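Local atomic coordinates of N-acyl-D-glutamate deacylase (Bordetella bronchiseptica, PDB entry 3GIP), a protein that hydrolyses the amide bond of N-acyl-D-glutamate, releasing D-glutamate and a carboxylate, as a zinc-dependent member of the amidohydrolase superfamily. Residues 303-308 against 340-345; 371-376 against 444-449. All blocks are in the same frame, centred on the assembly; numbering follows the deposited sequence.

Contact 1: 303-308 against 340-345; sequences RITWST and GAIYFA
R303 and I342 form an antiparallel hydrogen-bonded pair: I342 N donates to R303 O at 2.8 Å, and R303 N reaches I342 O at 3.2 Å with an N-H...O angle of 170°. Both donors lie in the carbonyl planes. One residue on, I304 and A341 make the non-hydrogen-bonded pair, with CA atoms 4.2 Å apart. The chain then turns a corner at T305. There T305 N still bonds G340 O at 2.9 Å, but it stands 56° out of the carbonyl plane, evidence that the regular strand pairing is disturbed. The T305 side chain can be followed outward. CB lies over the G340 carbonyl; OG1 stands near A341 N, at too poor an angle for a hydrogen bond; CG2, anti to the T305 carbonyl carbon, runs on to I342 CG1, a tight 3.5 Å contact in which the two side chains cross at about a right angle. Beyond the corner, W306 swings its indole back across G340, whose N sits 3.3 Å above the ring plane toward the rim. The same nitrogen donates to W306 O. Strand 339-343 is the middle member of a three-stranded antiparallel sheet, with 303-307 along one edge and 287-290 along the other; S288 of the latter meets the side chains of both T305 and I342, while helix 329-336 leads into the central strand.

Contact 2: 371-376 against 444-449; sequences ARPHPR and EPTLAS. With FMT (formic acid), chain D.
P445 meets R372, P373 and P375 through apolar contacts, and P445 accounts for about half of the 209 Å² buried between 371-376 and 444-449. Its ring crosses that of P373 at about a right angle, with P373 CD 3.9 Å from P445 CG. On the far side of H374 in sequence, P375 CB comes to 4.1 Å from P445 CB. R372 adds only its aliphatic part: with CG anti to the backbone N (chi1 -177°), the bend at chi2 (65°) brings CD to 3.8 Å from P445 CD. The polar interactions lie elsewhere. R376, its CB pointing away from 444-449, is extended from CG to NE, and NH1 donates to formate O1 at 2.8 Å, with a weaker bond from NH2. That oxygen lies at the guanidinium edge, in its plane; Y282, K250 and S288 also bond the formate. Among ring interactions, R376 CD sits 3.4 Å above the H374 ring plane, over its centre, W442 and Y284 approach H374 edge-to-face, and R376 makes a cation-pi contact with Y282. Overall, two loops, one holding a type I beta turn (E444 to L447), pack proline on proline; well away from P445, R376 reaches an anion site where formate, probably from the crystallisation liquor, may mark a substrate carboxylate's place.

Contact 1 closes before contact 2 opens along the chain, yet their centres lie about 13 Å apart, on the same side of the chain's centre. Contact 1 belongs to the three-stranded antiparallel sheet of 287-290, 303-307 and 339-343; contact 2 joins the loop before helix 376-391 to the loop before strand 452-457. They touch directly: T305 O and R372 N stand 2.9 Å apart, a probable hydrogen bond, and I342 CD1 packs on H374 CA at 3.9 Å. W442 connects them too, meeting both F344 and H374 edge-to-face. S288 lies next to T305 and I342 and also binds the formate held by R376, so the small sheet borders the anion site.

Contact 1: 303-308 against 340-345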
ATOM      1  N   ARG A 303      -1.490  12.154 -18.257  1.00 13.56           N
ATOM      2  CA  ARG A 303      -0.081  12.005 -18.607  1.00 12.57           C
ATOM      3  C   ARG A 303       0.326  10.538 -18.583  1.00 13.09           C
ATOM      4  O   ARG A 303       0.132   9.846 -17.590  1.00 12.80           O
ATOM      5  CB  ARG A 303       0.788  12.824 -17.639  1.00 14.02           C
ATOM      6  CG  ARG A 303       2.248  12.900 -18.047  1.00 15.95           C
ATOM      7  CD  ARG A 303       3.103  13.627 -17.020  1.00 15.82           C
ATOM      8  NE  ARG A 303       3.009  15.083 -17.117  1.00 15.97           N
ATOM      9  CZ  ARG A 303       3.680  15.913 -16.321  1.00 18.33           C
ATOM     10  NH1 ARG A 303       4.477  15.419 -15.383  1.00 18.27           N
ATOM     11  NH2 ARG A 303       3.573  17.230 -16.470  1.00 14.89           N
ATOM     12  N   ILE A 304       0.899  10.076 -19.687  1.00 11.44           N
ATOM     13  CA  ILE A 304       1.301   8.680 -19.817  1.00 12.35           C
ATOM     14  C   ILE A 304       2.452   8.270 -18.899  1.00 12.20           C
ATOM     15  O   ILE A 304       3.445   8.981 -18.768  1.00 12.71           O
ATOM     16  CB  ILE A 304       1.671   8.376 -21.291  1.00 12.70           C
ATOM     17  CG1 ILE A 304       0.509   8.792 -22.206  1.00 12.19           C
ATOM     18  CG2 ILE A 304       1.987   6.897 -21.470  1.00 12.65           C
ATOM     19  CD1 ILE A 304      -0.842   8.174 -21.839  1.00 13.38           C
ATOM     20  N   THR A 305       2.299   7.116 -18.254  1.00 12.13           N
ATOM     21  CA  THR A 305       3.324   6.584 -17.358  1.00 12.05           C
ATOM     22  C   THR A 305       4.078   5.439 -18.031  1.00 13.34           C
ATOM     23  O   THR A 305       5.211   5.120 -17.664  1.00 14.58           O
ATOM     24  CB  THR A 305       2.704   6.070 -16.048  1.00 13.07           C
ATOM     25  OG1 THR A 305       1.621   5.183 -16.345  1.00 11.32           O
ATOM     26  CG2 THR A 305       2.181   7.233 -15.220  1.00 12.60           C
ATOM     27  N   TRP A 306       3.427   4.816 -19.010  1.00 12.09           N
ATOM     28  CA  TRP A 306       4.016   3.722 -19.783  1.00 13.68           C
ATOM     29  C   TRP A 306       3.064   3.351 -20.910  1.00 12.75           C
ATOM     30  O   TRP A 306       1.877   3.624 -20.830  1.00 13.55           O
ATOM     31  CB  TRP A 306       4.272   2.477 -18.913  1.00 14.81           C
ATOM     32  CG  TRP A 306       3.036   1.827 -18.340  1.00 15.18           C
ATOM     33  CD1 TRP A 306       2.396   2.170 -17.186  1.00 13.10           C
ATOM     34  CD2 TRP A 306       2.288   0.733 -18.900  1.00 14.73           C
ATOM     35  NE1 TRP A 306       1.300   1.363 -16.988  1.00 14.23           N
ATOM     36  CE2 TRP A 306       1.211   0.472 -18.025  1.00 14.11           C
ATOM     37  CE3 TRP A 306       2.426  -0.051 -20.056  1.00 15.10           C
ATOM     38  CZ2 TRP A 306       0.274  -0.541 -18.265  1.00 15.87           C
ATOM     39  CZ3 TRP A 306       1.492  -1.059 -20.295  1.00 15.59           C
ATOM     40  CH2 TRP A 306       0.431  -1.293 -19.402  1.00 15.80           C
ATOM     41  N   SER A 307       3.601   2.748 -21.967  1.00 13.80           N
ATOM     42  CA  SER A 307       2.806   2.302 -23.110  1.00 13.89           C
ATOM     43  C   SER A 307       3.600   1.225 -23.832  1.00 13.70           C
ATOM     44  O   SER A 307       4.724   1.462 -24.273  1.00 14.32           O
ATOM     45  CB  SER A 307       2.520   3.447 -24.087  1.00 13.11           C
ATOM     46  OG  SER A 307       1.945   2.941 -25.289  1.00 13.37           O
ATOM     47  N   THR A 308       3.019   0.038 -23.956  1.00 14.37           N
ATOM     48  CA  THR A 308       3.723  -1.045 -24.625  1.00 13.62           C
ATOM     49  C   THR A 308       3.952  -0.764 -26.113  1.00 13.52           C
ATOM     50  O   THR A 308       5.067  -0.920 -26.606  1.00 14.42           O
ATOM     51  CB  THR A 308       2.978  -2.380 -24.437  1.00 14.42           C
ATOM     52  OG1 THR A 308       2.850  -2.651 -23.035  1.00 16.04           O
ATOM     53  CG2 THR A 308       3.750  -3.516 -25.086  1.00 15.51           C
ATOM     54  N   GLY A 340      -0.475   3.163 -19.155  1.00 13.98           N
ATOM     55  CA  GLY A 340      -0.835   3.652 -17.839  1.00 13.56           C
ATOM     56  C   GLY A 340      -0.787   5.166 -17.885  1.00 13.29           C
ATOM     57  O   GLY A 340      -0.214   5.742 -18.815  1.00 13.91           O
ATOM     58  N   ALA A 341      -1.386   5.815 -16.890  1.00 13.42           N
ATOM     59  CA  ALA A 341      -1.394   7.272 -16.851  1.00 12.97           C
ATOM     60  C   ALA A 341      -1.603   7.825 -15.455  1.00 12.95           C
ATOM     61  O   ALA A 341      -1.972   7.100 -14.528  1.00 16.13           O
ATOM     62  CB  ALA A 341      -2.492   7.804 -17.768  1.00 12.90           C
ATOM     63  N   ILE A 342      -1.350   9.123 -15.323  1.00 12.27           N
ATOM     64  CA  ILE A 342      -1.558   9.838 -14.077  1.00 11.97           C
ATOM     65  C   ILE A 342      -2.751  10.741 -14.358  1.00 12.24           C
ATOM     66  O   ILE A 342      -2.839  11.362 -15.424  1.00 12.93           O
ATOM     67  CB  ILE A 342      -0.336  10.703 -13.689  1.00 12.91           C
ATOM     68  CG1 ILE A 342       0.826   9.795 -13.280  1.00 12.81           C
ATOM     69  CG2 ILE A 342      -0.707  11.656 -12.546  1.00 11.91           C
ATOM     70  CD1 ILE A 342       2.134  10.518 -13.065  1.00 15.27           C
ATOM     71  N   TYR A 343      -3.672  10.787 -13.404  1.00 12.78           N
ATOM     72  CA  TYR A 343      -4.885  11.581 -13.516  1.00 11.94           C
ATOM     73  C   TYR A 343      -4.878  12.648 -12.429  1.00 13.38           C
ATOM     74  O   TYR A 343      -5.060  12.346 -11.253  1.00 12.67           O
ATOM     75  CB  TYR A 343      -6.106  10.672 -13.342  1.00 12.48           C
ATOM     76  CG  TYR A 343      -6.154   9.537 -14.336  1.00 12.29           C
ATOM     77  CD1 TYR A 343      -6.690   9.721 -15.610  1.00 12.65           C
ATOM     78  CD2 TYR A 343      -5.645   8.279 -14.009  1.00 13.94           C
ATOM     79  CE1 TYR A 343      -6.723   8.679 -16.534  1.00 14.22           C
ATOM     80  CE2 TYR A 343      -5.672   7.230 -14.929  1.00 13.43           C
ATOM     81  CZ  TYR A 343      -6.213   7.436 -16.183  1.00 13.97           C
ATOM     82  OH  TYR A 343      -6.259   6.395 -17.086  1.00 14.36           O
ATOM     83  N   PHE A 344      -4.654  13.894 -12.832  1.00 13.53           N
ATOM     84  CA  PHE A 344      -4.618  15.017 -11.898  1.00 12.76           C
ATOM     85  C   PHE A 344      -6.058  15.459 -11.693  1.00 14.01           C
ATOM     86  O   PHE A 344      -6.534  16.381 -12.351  1.00 14.13           O
ATOM     87  CB  PHE A 344      -3.766  16.132 -12.509  1.00 11.61           C
ATOM     88  CG  PHE A 344      -2.337  15.728 -12.732  1.00 11.44           C
ATOM     89  CD1 PHE A 344      -1.453  15.645 -11.656  1.00 11.54           C
ATOM     90  CD2 PHE A 344      -1.882  15.382 -14.003  1.00 12.37           C
ATOM     91  CE1 PHE A 344      -0.142  15.224 -11.840  1.00 11.12           C
ATOM     92  CE2 PHE A 344      -0.568  14.957 -14.197  1.00 12.38           C
ATOM     93  CZ  PHE A 344       0.304  14.879 -13.113  1.00 11.48           C
ATOM     94  N   ALA A 345      -6.747  14.806 -10.759  1.00 14.05           N
ATOM     95  CA  ALA A 345      -8.161  15.092 -10.553  1.00 14.65           C
ATOM     96  C   ALA A 345      -8.673  15.301  -9.138  1.00 13.20           C
ATOM     97  O   ALA A 345      -9.885  15.354  -8.936  1.00 14.34           O
ATOM     98  CB  ALA A 345      -8.985  13.991 -11.224  1.00 17.76           C
TER

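Contact 2: 371-376 against 444-449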
ATOM      1  N   ALA A 371       7.405   3.052 -16.505  1.00 17.87           N
ATOM      2  CA  ALA A 371       8.583   3.713 -17.064  1.00 17.24           C
ATOM      3  C   ALA A 371       8.763   5.092 -16.432  1.00 17.82           C
ATOM      4  O   ALA A 371       9.877   5.495 -16.100  1.00 18.85           O
ATOM      5  CB  ALA A 371       8.441   3.844 -18.579  1.00 17.18           C
ATOM      6  N   ARG A 372       7.656   5.812 -16.283  1.00 17.68           N
ATOM      7  CA  ARG A 372       7.656   7.144 -15.680  1.00 17.56           C
ATOM      8  C   ARG A 372       6.550   7.105 -14.633  1.00 15.58           C
ATOM      9  O   ARG A 372       5.459   7.637 -14.834  1.00 15.57           O
ATOM     10  CB  ARG A 372       7.347   8.212 -16.729  1.00 20.68           C
ATOM     11  CG  ARG A 372       7.393   9.632 -16.187  1.00 25.66           C
ATOM     12  CD  ARG A 372       8.796  10.010 -15.745  1.00 32.13           C
ATOM     13  NE  ARG A 372       9.706  10.111 -16.881  1.00 36.64           N
ATOM     14  CZ  ARG A 372       9.605  11.031 -17.835  1.00 39.09           C
ATOM     15  NH1 ARG A 372       8.633  11.932 -17.789  1.00 40.92           N
ATOM     16  NH2 ARG A 372      10.474  11.050 -18.836  1.00 41.16           N
ATOM     17  N   PRO A 373       6.831   6.477 -13.488  1.00 15.04           N
ATOM     18  CA  PRO A 373       5.860   6.350 -12.403  1.00 13.99           C
ATOM     19  C   PRO A 373       5.456   7.625 -11.682  1.00 13.47           C
ATOM     20  O   PRO A 373       6.136   8.648 -11.744  1.00 13.89           O
ATOM     21  CB  PRO A 373       6.552   5.386 -11.452  1.00 14.40           C
ATOM     22  CG  PRO A 373       7.981   5.830 -11.563  1.00 15.54           C
ATOM     23  CD  PRO A 373       8.155   5.982 -13.065  1.00 15.27           C
ATOM     24  N   HIS A 374       4.328   7.521 -10.993  1.00 12.30           N
ATOM     25  CA  HIS A 374       3.810   8.596 -10.167  1.00 12.37           C
ATOM     26  C   HIS A 374       4.831   8.607  -9.020  1.00 12.88           C
ATOM     27  O   HIS A 374       5.213   7.548  -8.511  1.00 13.69           O
ATOM     28  CB  HIS A 374       2.408   8.206  -9.690  1.00 12.46           C
ATOM     29  CG  HIS A 374       1.794   9.172  -8.726  1.00 11.82           C
ATOM     30  ND1 HIS A 374       0.479   9.572  -8.813  1.00 15.21           N
ATOM     31  CD2 HIS A 374       2.301   9.774  -7.626  1.00 10.09           C
ATOM     32  CE1 HIS A 374       0.202  10.380  -7.805  1.00  8.41           C
ATOM     33  NE2 HIS A 374       1.290  10.518  -7.071  1.00 13.71           N
ATOM     34  N   PRO A 375       5.298   9.797  -8.607  1.00 12.82           N
ATOM     35  CA  PRO A 375       6.284   9.944  -7.531  1.00 12.00           C
ATOM     36  C   PRO A 375       5.945   9.321  -6.179  1.00 12.12           C
ATOM     37  O   PRO A 375       6.832   9.143  -5.343  1.00 12.88           O
ATOM     38  CB  PRO A 375       6.485  11.459  -7.448  1.00 13.69           C
ATOM     39  CG  PRO A 375       5.169  12.000  -7.910  1.00 12.04           C
ATOM     40  CD  PRO A 375       4.853  11.115  -9.089  1.00 12.97           C
ATOM     41  N   ARG A 376       4.676   8.987  -5.970  1.00 11.22           N
ATOM     42  CA  ARG A 376       4.252   8.373  -4.714  1.00 11.37           C
ATOM     43  C   ARG A 376       5.051   7.091  -4.465  1.00 13.11           C
ATOM     44  O   ARG A 376       5.200   6.645  -3.329  1.00 13.18           O
ATOM     45  CB  ARG A 376       2.753   8.066  -4.761  1.00 10.93           C
ATOM     46  CG  ARG A 376       2.372   7.006  -5.776  1.00 11.16           C
ATOM     47  CD  ARG A 376       0.877   7.011  -6.032  1.00 12.68           C
ATOM     48  NE  ARG A 376       0.480   5.888  -6.875  1.00 12.58           N
ATOM     49  CZ  ARG A 376      -0.715   5.764  -7.441  1.00 11.53           C
ATOM     50  NH1 ARG A 376      -1.642   6.698  -7.266  1.00 12.95           N
ATOM     51  NH2 ARG A 376      -0.989   4.690  -8.172  1.00 14.00           N
ATOM     52  N   GLU A 444      10.761  13.872 -12.158  1.00 17.63           N
ATOM     53  CA  GLU A 444      11.804  12.963 -11.688  1.00 16.58           C
ATOM     54  C   GLU A 444      11.226  12.181 -10.516  1.00 15.95           C
ATOM     55  O   GLU A 444      11.594  12.398  -9.360  1.00 16.22           O
ATOM     56  CB  GLU A 444      13.035  13.755 -11.245  1.00 17.53           C
ATOM     57  CG  GLU A 444      13.752  14.455 -12.391  1.00 20.96           C
ATOM     58  CD  GLU A 444      14.946  15.260 -11.925  1.00 23.90           C
ATOM     59  OE1 GLU A 444      14.748  16.375 -11.401  1.00 27.48           O
ATOM     60  OE2 GLU A 444      16.086  14.771 -12.070  1.00 28.55           O
ATOM     61  N   PRO A 445      10.324  11.238 -10.815  1.00 16.11           N
ATOM     62  CA  PRO A 445       9.650  10.402  -9.818  1.00 15.62           C
ATOM     63  C   PRO A 445      10.466   9.373  -9.045  1.00 15.88           C
ATOM     64  O   PRO A 445       9.932   8.728  -8.143  1.00 15.00           O
ATOM     65  CB  PRO A 445       8.535   9.756 -10.629  1.00 16.21           C
ATOM     66  CG  PRO A 445       9.191   9.545 -11.952  1.00 14.82           C
ATOM     67  CD  PRO A 445       9.902  10.863 -12.177  1.00 15.43           C
ATOM     68  N   THR A 446      11.745   9.211  -9.369  1.00 16.80           N
ATOM     69  CA  THR A 446      12.538   8.224  -8.647  1.00 15.73           C
ATOM     70  C   THR A 446      13.591   8.815  -7.720  1.00 15.70           C
ATOM     71  O   THR A 446      14.423   8.086  -7.176  1.00 17.41           O
ATOM     72  CB  THR A 446      13.233   7.234  -9.610  1.00 17.04           C
ATOM     73  OG1 THR A 446      14.224   7.924 -10.379  1.00 19.20           O
ATOM     74  CG2 THR A 446      12.216   6.588 -10.532  1.00 18.86           C
ATOM     75  N   LEU A 447      13.562  10.131  -7.527  1.00 14.53           N
ATOM     76  CA  LEU A 447      14.529  10.764  -6.635  1.00 15.51           C
ATOM     77  C   LEU A 447      14.277  10.289  -5.206  1.00 16.03           C
ATOM     78  O   LEU A 447      13.134  10.250  -4.752  1.00 16.26           O
ATOM     79  CB  LEU A 447      14.413  12.288  -6.710  1.00 16.24           C
ATOM     80  CG  LEU A 447      14.782  12.919  -8.055  1.00 16.58           C
ATOM     81  CD1 LEU A 447      14.603  14.433  -7.986  1.00 18.17           C
ATOM     82  CD2 LEU A 447      16.226  12.564  -8.404  1.00 18.68           C
ATOM     83  N   ALA A 448      15.349   9.930  -4.506  1.00 15.45           N
ATOM     84  CA  ALA A 448      15.238   9.437  -3.138  1.00 15.91           C
ATOM     85  C   ALA A 448      14.997  10.534  -2.109  1.00 16.05           C
ATOM     86  O   ALA A 448      15.430  11.675  -2.274  1.00 16.52           O
ATOM     87  CB  ALA A 448      16.491   8.650  -2.768  1.00 16.33           C
ATOM     88  N   SER A 449      14.306  10.167  -1.036  1.00 15.02           N
ATOM     89  CA  SER A 449      13.999  11.099   0.038  1.00 14.92           C
ATOM     90  C   SER A 449      15.260  11.546   0.753  1.00 15.00           C
ATOM     91  O   SER A 449      16.327  10.945   0.606  1.00 16.84           O
ATOM     92  CB  SER A 449      13.083  10.437   1.074  1.00 14.15           C
ATOM     93  OG  SER A 449      11.925   9.888   0.482  1.00 15.51           O
TER
HETATM   94  C   FMT D 482      -5.083   5.245  -7.627  1.00 14.73           C
HETATM   95  O1  FMT D 482      -4.030   5.533  -8.141  1.00 13.65           O
HETATM   96  O2  FMT D 482      -5.493   5.904  -6.540  1.00 14.98           O